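Local coordinates for membrane-anchored mycosin mycp1 (Mycobacterium smegmatis, PDB 4KB5), which acts as a subtilisin-like serine protease that cleaves EspB and may regulate both ESX-1 secretion and virulence, at residues Gly208-Val213 against Gln336-Ile341; Ala174-Ile179 against Gly320-Val325; Gly102-Ala107 against Gln294-Thr299. One frame throughout, in Å; residues are numbered along the deposited sequence.

Contact 1 (Gly208-Val213 against Gln336-Ile341); sequences GAVIVV and QIINRI
Val-210 meets Ile-337 and Ile-338 where helix 334-343 packs on the parallel central sheet of the subtilase fold. The valine opens strand 210-214 and directs its CB at the helix; its two methyls divide the work. CG1 lies anti to the backbone N (chi1 179°) and goes to Ile-338, while CG2, beside that nitrogen, goes to Ile-337. Ile-337 points its CB at the strand and receives CG2 between its two branches, the delta methyl CD1 at 3.8 Å and the gamma methyl CG2 at 4.0 Å from Val-210 CG2, so one methyl rests against both branches of the same residue. Ile-338 is turned less directly toward the strand. Its extended CG1-CD1 arm makes up the difference, running alongside the valine in the reverse sense. No hydrogen bond joins the two segments, which meet through branched aliphatic side chains. Val-210 is also tied by backbone hydrogen bonds to Gln-175 and Ile-177 of the neighbouring segment 174-179, and Leu-256 of the next strand packs against Ile-338. Toward Ile-338 the touch is looser, Val-210 CG1 lying 4.2 Å from Ile-338 CG1.

Contact 2 (Ala174-Ile179 against Gly320-Val325); sequences AQVINI and GLAALV
The long helix 311-328, whose first turn contains Ser-312, the probable charge-relay serine, is a hallmark of the subtilase fold, and here its second half lies against the central parallel sheet. Val-176, the first residue of strand 176-179, carries the strand's side of the contact. Its CB is directed at the helix, and its two methyls go to successive alanines. CG1, anti to the backbone N at a chi1 of -179°, reaches the methyl of Ala-322, with Val-176 CG1 and Ala-322 CB 4.2 Å apart. CG2 comes down on the helix backbone instead, 4.1 Å from Ala-323 N, and only brushes that residue's methyl, Val-176 CG2 to Ala-323 CB being 4.5 Å. Small side chains let the backbones come close: the CA atoms of Val-176 and Ala-323 are 6.7 Å apart. The three residues that touch are buried, and the side chains that meet are apolar. Farther along the strand, Asn-178 ND2 is hydrogen-bonded to Ser-319 OG, adding a polar tie to the same helix. The two alanines also reach the strands that flank 176-179: Ala-323 touches Val-66 of strand 65-70, and Ala-322 touches Val-210 of strand 210-214 as well as Ile-341 of helix 334-343.

Contact 3 (Gly102-Ala107 against Gln294-Thr299); sequences GTMTAA and QPVNAT
Met-104 reaches from helix 102-110 to two residues of strand 295-299, Val-296 and Thr-299. Along the second segment, Gln-294 and Pro-295 lead in without touching the helix segment. Val-296 comes next and turns its CB to the helix. Its CG2 meets the methionine near the root of the chain, 4.2 Å from Met-104 CG, and the two side chains cross at about a right angle. Asn-297 and Ala-298 then turn their side chains away; both face Thr-33 as a classic beta bulge. Thr-299 points back to the helix, and its CG2 lies 3.8 Å from Met-104 CE. The methionine spans both sites because its chain is bent, with chi2 at 102° and chi3 at 83°, which carries CE from the valine end of the strand to the threonine. It is the threonine's methyl, not its hydroxyl, that meets it; the two side chains approach at a slant, and no hydrogen bond links the segments. Leu-308 and Phe-313 also touch Met-104. The helix begins directly after His-101, the probable charge-relay histidine, whose side chain lies about 6 Å from that of Met-104; Thr-105 OG1 is hydrogen-bonded to Asp-70 OD2, on the probable charge-relay aspartate. A helix that starts just after this histidine is consistent with the active-site framework typical of subtilisins.

In the fold
All three contacts are buried and mainly aliphatic, but they serve different parts of the catalytic domain. Contacts 1 and 2 share the central parallel sheet: strands 210-214 and 176-179 are neighbours, joined by probable hydrogen bonds from Ile-177 N to Val-210 O and from Ile-179 N to Val-212 O, and their helices follow one another in the chain. Contact 1 fits branched side chains together, with Ile-338 partly exposed, whereas contact 2 is fully buried and uses alanines. Contact 3, about 24 Å from contact 1 between centres, sets a single long, bent methionine against a small antiparallel sheet, and its Thr-299 is likewise partly exposed. It touches contact 2 where Thr-105 CG2 packs on Asn-178 OD1.

Contact 1 (Gly208-Val213 against Gln336-Ile341)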
loop_
_atom_site.group_PDB
_atom_site.type_symbol
_atom_site.label_atom_id
_atom_site.label_comp_id
_atom_site.label_asym_id
_atom_site.label_seq_id
_atom_site.Cartn_x
_atom_site.Cartn_y
_atom_site.Cartn_z
ATOM N N GLY A 208 -7.802 14.356 6.709
ATOM C CA GLY A 208 -8.074 14.498 5.271
ATOM C C GLY A 208 -7.078 13.821 4.332
ATOM O O GLY A 208 -6.836 14.308 3.230
ATOM N N ALA A 209 -6.519 12.688 4.752
ATOM C CA ALA A 209 -5.528 11.955 3.940
ATOM C C ALA A 209 -6.151 10.757 3.236
ATOM O O ALA A 209 -6.922 10.028 3.849
ATOM C CB ALA A 209 -4.369 11.484 4.809
ATOM N N VAL A 210 -5.808 10.565 1.957
ATOM C CA VAL A 210 -6.111 9.324 1.229
ATOM C C VAL A 210 -5.146 8.229 1.676
ATOM O O VAL A 210 -3.935 8.440 1.673
ATOM C CB VAL A 210 -5.921 9.503 -0.296
ATOM C CG1 VAL A 210 -6.211 8.200 -1.036
ATOM C CG2 VAL A 210 -6.770 10.640 -0.827
ATOM N N ILE A 211 -5.662 7.062 2.042
ATOM C CA ILE A 211 -4.802 5.941 2.437
ATOM C C ILE A 211 -4.991 4.787 1.463
ATOM O O ILE A 211 -6.124 4.337 1.239
ATOM C CB ILE A 211 -5.086 5.452 3.884
ATOM C CG1 ILE A 211 -4.891 6.601 4.885
ATOM C CG2 ILE A 211 -4.221 4.229 4.229
ATOM C CD1 ILE A 211 -5.087 6.217 6.342
ATOM N N VAL A 212 -3.874 4.326 0.891
ATOM C CA VAL A 212 -3.844 3.243 -0.086
ATOM C C VAL A 212 -3.028 2.121 0.525
ATOM O O VAL A 212 -1.897 2.348 0.992
ATOM C CB VAL A 212 -3.192 3.720 -1.421
ATOM C CG1 VAL A 212 -3.158 2.606 -2.466
ATOM C CG2 VAL A 212 -3.899 4.950 -1.977
ATOM N N VAL A 213 -3.574 0.911 0.532
ATOM C CA VAL A 213 -2.906 -0.212 1.183
ATOM C C VAL A 213 -2.737 -1.397 0.234
ATOM O O VAL A 213 -3.545 -1.599 -0.665
ATOM C CB VAL A 213 -3.608 -0.609 2.523
ATOM C CG1 VAL A 213 -4.042 0.655 3.277
ATOM C CG2 VAL A 213 -4.834 -1.485 2.297
ATOM N N GLN A 336 -13.769 11.173 -1.972
ATOM C CA GLN A 336 -14.058 11.570 -3.334
ATOM C C GLN A 336 -12.918 11.247 -4.297
ATOM O O GLN A 336 -13.160 10.980 -5.476
ATOM C CB GLN A 336 -14.394 13.064 -3.367
ATOM C CG GLN A 336 -15.697 13.362 -2.646
ATOM C CD GLN A 336 -15.950 14.838 -2.461
ATOM O OE1 GLN A 336 -15.020 15.648 -2.424
ATOM N NE2 GLN A 336 -17.227 15.197 -2.319
ATOM N N ILE A 337 -11.681 11.292 -3.802
ATOM C CA ILE A 337 -10.526 10.875 -4.596
ATOM C C ILE A 337 -10.583 9.367 -4.862
ATOM O O ILE A 337 -10.465 8.931 -6.005
ATOM C CB ILE A 337 -9.191 11.308 -3.937
ATOM C CG1 ILE A 337 -9.044 12.826 -4.061
ATOM C CG2 ILE A 337 -8.010 10.592 -4.600
ATOM C CD1 ILE A 337 -7.986 13.450 -3.161
ATOM N N ILE A 338 -10.815 8.579 -3.820
ATOM C CA ILE A 338 -10.991 7.127 -3.959
ATOM C C ILE A 338 -12.149 6.786 -4.917
ATOM O O ILE A 338 -12.022 5.874 -5.743
ATOM C CB ILE A 338 -11.220 6.448 -2.592
ATOM C CG1 ILE A 338 -9.925 6.446 -1.760
ATOM C CG2 ILE A 338 -11.714 5.012 -2.754
ATOM C CD1 ILE A 338 -10.162 6.136 -0.291
ATOM N N ASN A 339 -13.261 7.519 -4.810
ATOM C CA ASN A 339 -14.425 7.263 -5.670
ATOM C C ASN A 339 -14.082 7.457 -7.145
ATOM O O ASN A 339 -14.431 6.637 -7.988
ATOM C CB ASN A 339 -15.613 8.168 -5.301
ATOM C CG ASN A 339 -16.795 7.986 -6.255
ATOM O OD1 ASN A 339 -17.121 8.875 -7.046
ATOM N ND2 ASN A 339 -17.401 6.824 -6.209
ATOM N N ARG A 340 -13.402 8.557 -7.433
ATOM C CA ARG A 340 -12.928 8.880 -8.765
ATOM C C ARG A 340 -11.987 7.799 -9.356
ATOM O O ARG A 340 -12.104 7.428 -10.532
ATOM C CB ARG A 340 -12.274 10.253 -8.724
ATOM C CG ARG A 340 -11.560 10.665 -9.989
ATOM C CD ARG A 340 -11.269 12.155 -9.986
ATOM N NE ARG A 340 -12.455 12.912 -10.329
ATOM C CZ ARG A 340 -12.899 13.128 -11.569
ATOM N NH1 ARG A 340 -14.008 13.826 -11.739
ATOM N NH2 ARG A 340 -12.255 12.657 -12.635
ATOM N N ILE A 341 -11.087 7.280 -8.533
ATOM C CA ILE A 341 -10.178 6.217 -8.950
ATOM C C ILE A 341 -10.908 4.890 -9.217
ATOM O O ILE A 341 -10.647 4.225 -10.225
ATOM C CB ILE A 341 -9.026 6.044 -7.925
ATOM C CG1 ILE A 341 -8.115 7.279 -7.956
ATOM C CG2 ILE A 341 -8.234 4.761 -8.180
ATOM C CD1 ILE A 341 -6.997 7.276 -6.924
#

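Contact 2 (Ala174-Ile179 against Gly320-Val325)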
loop_
_atom_site.group_PDB
_atom_site.type_symbol
_atom_site.label_atom_id
_atom_site.label_comp_id
_atom_site.label_asym_id
_atom_site.label_seq_id
_atom_site.Cartn_x
_atom_site.Cartn_y
_atom_site.Cartn_z
ATOM N N ALA A 174 0.949 14.617 5.477
ATOM C CA ALA A 174 0.782 13.783 4.297
ATOM C C ALA A 174 -0.663 13.846 3.780
ATOM O O ALA A 174 -1.610 13.730 4.560
ATOM C CB ALA A 174 1.168 12.351 4.622
ATOM N N GLN A 175 -0.818 14.035 2.472
ATOM C CA GLN A 175 -2.138 14.018 1.836
ATOM C C GLN A 175 -2.498 12.656 1.241
ATOM O O GLN A 175 -3.674 12.361 0.986
ATOM C CB GLN A 175 -2.191 15.097 0.773
ATOM C CG GLN A 175 -2.157 16.489 1.368
ATOM C CD GLN A 175 -1.358 17.447 0.528
ATOM O OE1 GLN A 175 -0.207 17.182 0.189
ATOM N NE2 GLN A 175 -1.964 18.576 0.186
ATOM N N VAL A 176 -1.471 11.845 0.999
ATOM C CA VAL A 176 -1.609 10.475 0.511
ATOM C C VAL A 176 -0.658 9.640 1.350
ATOM O O VAL A 176 0.482 10.047 1.618
ATOM C CB VAL A 176 -1.214 10.345 -0.985
ATOM C CG1 VAL A 176 -1.396 8.906 -1.475
ATOM C CG2 VAL A 176 -2.015 11.317 -1.851
ATOM N N ILE A 177 -1.123 8.481 1.777
ATOM C CA ILE A 177 -0.313 7.604 2.606
ATOM C C ILE A 177 -0.389 6.209 2.009
ATOM O O ILE A 177 -1.478 5.635 1.919
ATOM C CB ILE A 177 -0.848 7.576 4.057
ATOM C CG1 ILE A 177 -0.824 8.982 4.680
ATOM C CG2 ILE A 177 -0.106 6.551 4.896
ATOM C CD1 ILE A 177 -1.603 9.091 5.980
ATOM N N ASN A 178 0.757 5.687 1.581
ATOM C CA ASN A 178 0.852 4.337 1.016
ATOM C C ASN A 178 1.294 3.384 2.103
ATOM O O ASN A 178 2.317 3.621 2.756
ATOM C CB ASN A 178 1.858 4.317 -0.170
ATOM C CG ASN A 178 1.757 3.044 -1.013
ATOM O OD1 ASN A 178 2.517 2.090 -0.828
ATOM N ND2 ASN A 178 0.812 3.027 -1.938
ATOM N N ILE A 179 0.548 2.301 2.312
ATOM C CA ILE A 179 0.898 1.333 3.335
ATOM C C ILE A 179 1.228 -0.024 2.713
ATOM O O ILE A 179 0.358 -0.673 2.100
ATOM C CB ILE A 179 -0.219 1.177 4.401
ATOM C CG1 ILE A 179 -0.441 2.492 5.154
ATOM C CG2 ILE A 179 0.086 0.022 5.343
ATOM C CD1 ILE A 179 -1.584 2.461 6.153
ATOM N N GLY A 320 0.470 6.933 -6.321
ATOM C CA GLY A 320 0.885 7.934 -7.319
ATOM C C GLY A 320 -0.309 8.561 -8.024
ATOM O O GLY A 320 -0.367 9.783 -8.220
ATOM N N LEU A 321 -1.277 7.735 -8.418
ATOM C CA LEU A 321 -2.468 8.277 -9.104
ATOM C C LEU A 321 -3.257 9.220 -8.176
ATOM O O LEU A 321 -3.693 10.322 -8.576
ATOM C CB LEU A 321 -3.351 7.133 -9.637
ATOM C CG LEU A 321 -4.694 7.555 -10.293
ATOM C CD1 LEU A 321 -4.507 8.562 -11.431
ATOM C CD2 LEU A 321 -5.480 6.346 -10.780
ATOM N N ALA A 322 -3.419 8.809 -6.921
ATOM C CA ALA A 322 -4.133 9.662 -5.960
ATOM C C ALA A 322 -3.496 11.054 -5.853
ATOM O O ALA A 322 -4.209 12.068 -5.746
ATOM C CB ALA A 322 -4.237 8.978 -4.592
ATOM N N ALA A 323 -2.161 11.104 -5.909
ATOM C CA ALA A 323 -1.439 12.382 -5.903
ATOM C C ALA A 323 -1.705 13.213 -7.162
ATOM O O ALA A 323 -1.921 14.427 -7.085
ATOM C CB ALA A 323 0.054 12.144 -5.713
ATOM N N LEU A 324 -1.695 12.565 -8.323
ATOM C CA LEU A 324 -2.117 13.242 -9.563
ATOM C C LEU A 324 -3.524 13.830 -9.420
ATOM O O LEU A 324 -3.753 15.007 -9.722
ATOM C CB LEU A 324 -2.071 12.274 -10.756
ATOM C CG LEU A 324 -0.697 11.670 -11.082
ATOM C CD1 LEU A 324 -0.738 10.891 -12.386
ATOM C CD2 LEU A 324 0.360 12.759 -11.162
ATOM N N VAL A 325 -4.455 13.005 -8.942
ATOM C CA VAL A 325 -5.843 13.439 -8.750
ATOM C C VAL A 325 -5.905 14.603 -7.758
ATOM O O VAL A 325 -6.601 15.591 -8.000
ATOM C CB VAL A 325 -6.749 12.272 -8.292
ATOM C CG1 VAL A 325 -8.149 12.772 -7.952
ATOM C CG2 VAL A 325 -6.799 11.194 -9.368
#

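Contact 3 (Gly102-Ala107 against Gln294-Thr299)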
loop_
_atom_site.group_PDB
_atom_site.type_symbol
_atom_site.label_atom_id
_atom_site.label_comp_id
_atom_site.label_asym_id
_atom_site.label_seq_id
_atom_site.Cartn_x
_atom_site.Cartn_y
_atom_site.Cartn_z
ATOM N N GLY A 102 11.326 -0.476 0.210
ATOM C CA GLY A 102 10.732 0.852 0.331
ATOM C C GLY A 102 11.255 1.856 -0.681
ATOM O O GLY A 102 10.505 2.716 -1.151
ATOM N N THR A 103 12.538 1.744 -1.026
ATOM C CA THR A 103 13.148 2.651 -1.997
ATOM C C THR A 103 12.462 2.540 -3.364
ATOM O O THR A 103 12.178 3.545 -3.999
ATOM C CB THR A 103 14.677 2.385 -2.161
ATOM O OG1 THR A 103 15.329 2.475 -0.887
ATOM C CG2 THR A 103 15.299 3.401 -3.098
ATOM N N MET A 104 12.218 1.317 -3.799
ATOM C CA MET A 104 11.531 1.047 -5.069
ATOM C C MET A 104 10.037 1.412 -5.038
ATOM O O MET A 104 9.469 1.827 -6.068
ATOM C CB MET A 104 11.708 -0.424 -5.457
ATOM C CG MET A 104 13.121 -0.757 -5.953
ATOM S SD MET A 104 14.144 -1.587 -4.718
ATOM C CE MET A 104 13.601 -3.275 -4.933
ATOM N N THR A 105 9.413 1.268 -3.866
ATOM C CA THR A 105 8.014 1.689 -3.667
ATOM C C THR A 105 7.897 3.189 -3.899
ATOM O O THR A 105 7.037 3.640 -4.664
ATOM C CB THR A 105 7.504 1.340 -2.252
ATOM O OG1 THR A 105 7.682 -0.063 -2.016
ATOM C CG2 THR A 105 6.021 1.670 -2.115
ATOM N N ALA A 106 8.784 3.947 -3.247
ATOM C CA ALA A 106 8.845 5.410 -3.360
ATOM C C ALA A 106 9.126 5.886 -4.783
ATOM O O ALA A 106 8.591 6.905 -5.221
ATOM C CB ALA A 106 9.907 5.973 -2.401
ATOM N N ALA A 107 9.984 5.159 -5.494
ATOM C CA ALA A 107 10.358 5.538 -6.861
ATOM C C ALA A 107 9.182 5.318 -7.814
ATOM O O ALA A 107 8.955 6.132 -8.702
ATOM C CB ALA A 107 11.584 4.757 -7.332
ATOM N N GLN A 294 19.313 4.852 -9.734
ATOM C CA GLN A 294 19.536 4.200 -11.013
ATOM C C GLN A 294 18.469 3.118 -11.179
ATOM O O GLN A 294 18.009 2.572 -10.181
ATOM C CB GLN A 294 20.932 3.553 -11.032
ATOM C CG GLN A 294 21.033 2.154 -10.383
ATOM C CD GLN A 294 20.886 2.135 -8.845
ATOM O OE1 GLN A 294 20.610 3.155 -8.204
ATOM N NE2 GLN A 294 21.063 0.949 -8.253
ATOM N N PRO A 295 18.109 2.775 -12.434
ATOM C CA PRO A 295 17.082 1.757 -12.650
ATOM C C PRO A 295 17.486 0.376 -12.161
ATOM O O PRO A 295 18.646 -0.033 -12.298
ATOM C CB PRO A 295 16.891 1.747 -14.180
ATOM C CG PRO A 295 17.423 3.058 -14.644
ATOM C CD PRO A 295 18.549 3.390 -13.703
ATOM N N VAL A 296 16.513 -0.344 -11.609
ATOM C CA VAL A 296 16.705 -1.715 -11.148
ATOM C C VAL A 296 15.375 -2.464 -11.194
ATOM O O VAL A 296 14.334 -1.914 -10.835
ATOM C CB VAL A 296 17.263 -1.758 -9.714
ATOM C CG1 VAL A 296 18.528 -0.918 -9.611
ATOM C CG2 VAL A 296 16.214 -1.278 -8.722
ATOM N N ASN A 297 15.410 -3.717 -11.640
ATOM C CA ASN A 297 14.192 -4.510 -11.784
ATOM C C ASN A 297 14.214 -5.871 -11.106
ATOM O O ASN A 297 13.398 -6.742 -11.410
ATOM C CB ASN A 297 13.792 -4.606 -13.258
ATOM C CG ASN A 297 14.882 -5.216 -14.119
ATOM O OD1 ASN A 297 15.935 -5.611 -13.620
ATOM N ND2 ASN A 297 14.633 -5.294 -15.421
ATOM N N ALA A 298 15.148 -6.045 -10.182
ATOM C CA ALA A 298 15.306 -7.315 -9.483
ATOM C C ALA A 298 15.847 -7.141 -8.075
ATOM O O ALA A 298 16.360 -6.080 -7.712
ATOM C CB ALA A 298 16.202 -8.262 -10.282
ATOM N N THR A 299 15.701 -8.183 -7.271
ATOM C CA THR A 299 16.445 -8.294 -6.025
ATOM C C THR A 299 17.145 -9.663 -6.072
ATOM O O THR A 299 16.713 -10.543 -6.832
ATOM C CB THR A 299 15.535 -8.215 -4.780
ATOM O OG1 THR A 299 14.570 -9.271 -4.838
ATOM C CG2 THR A 299 14.819 -6.855 -4.693
#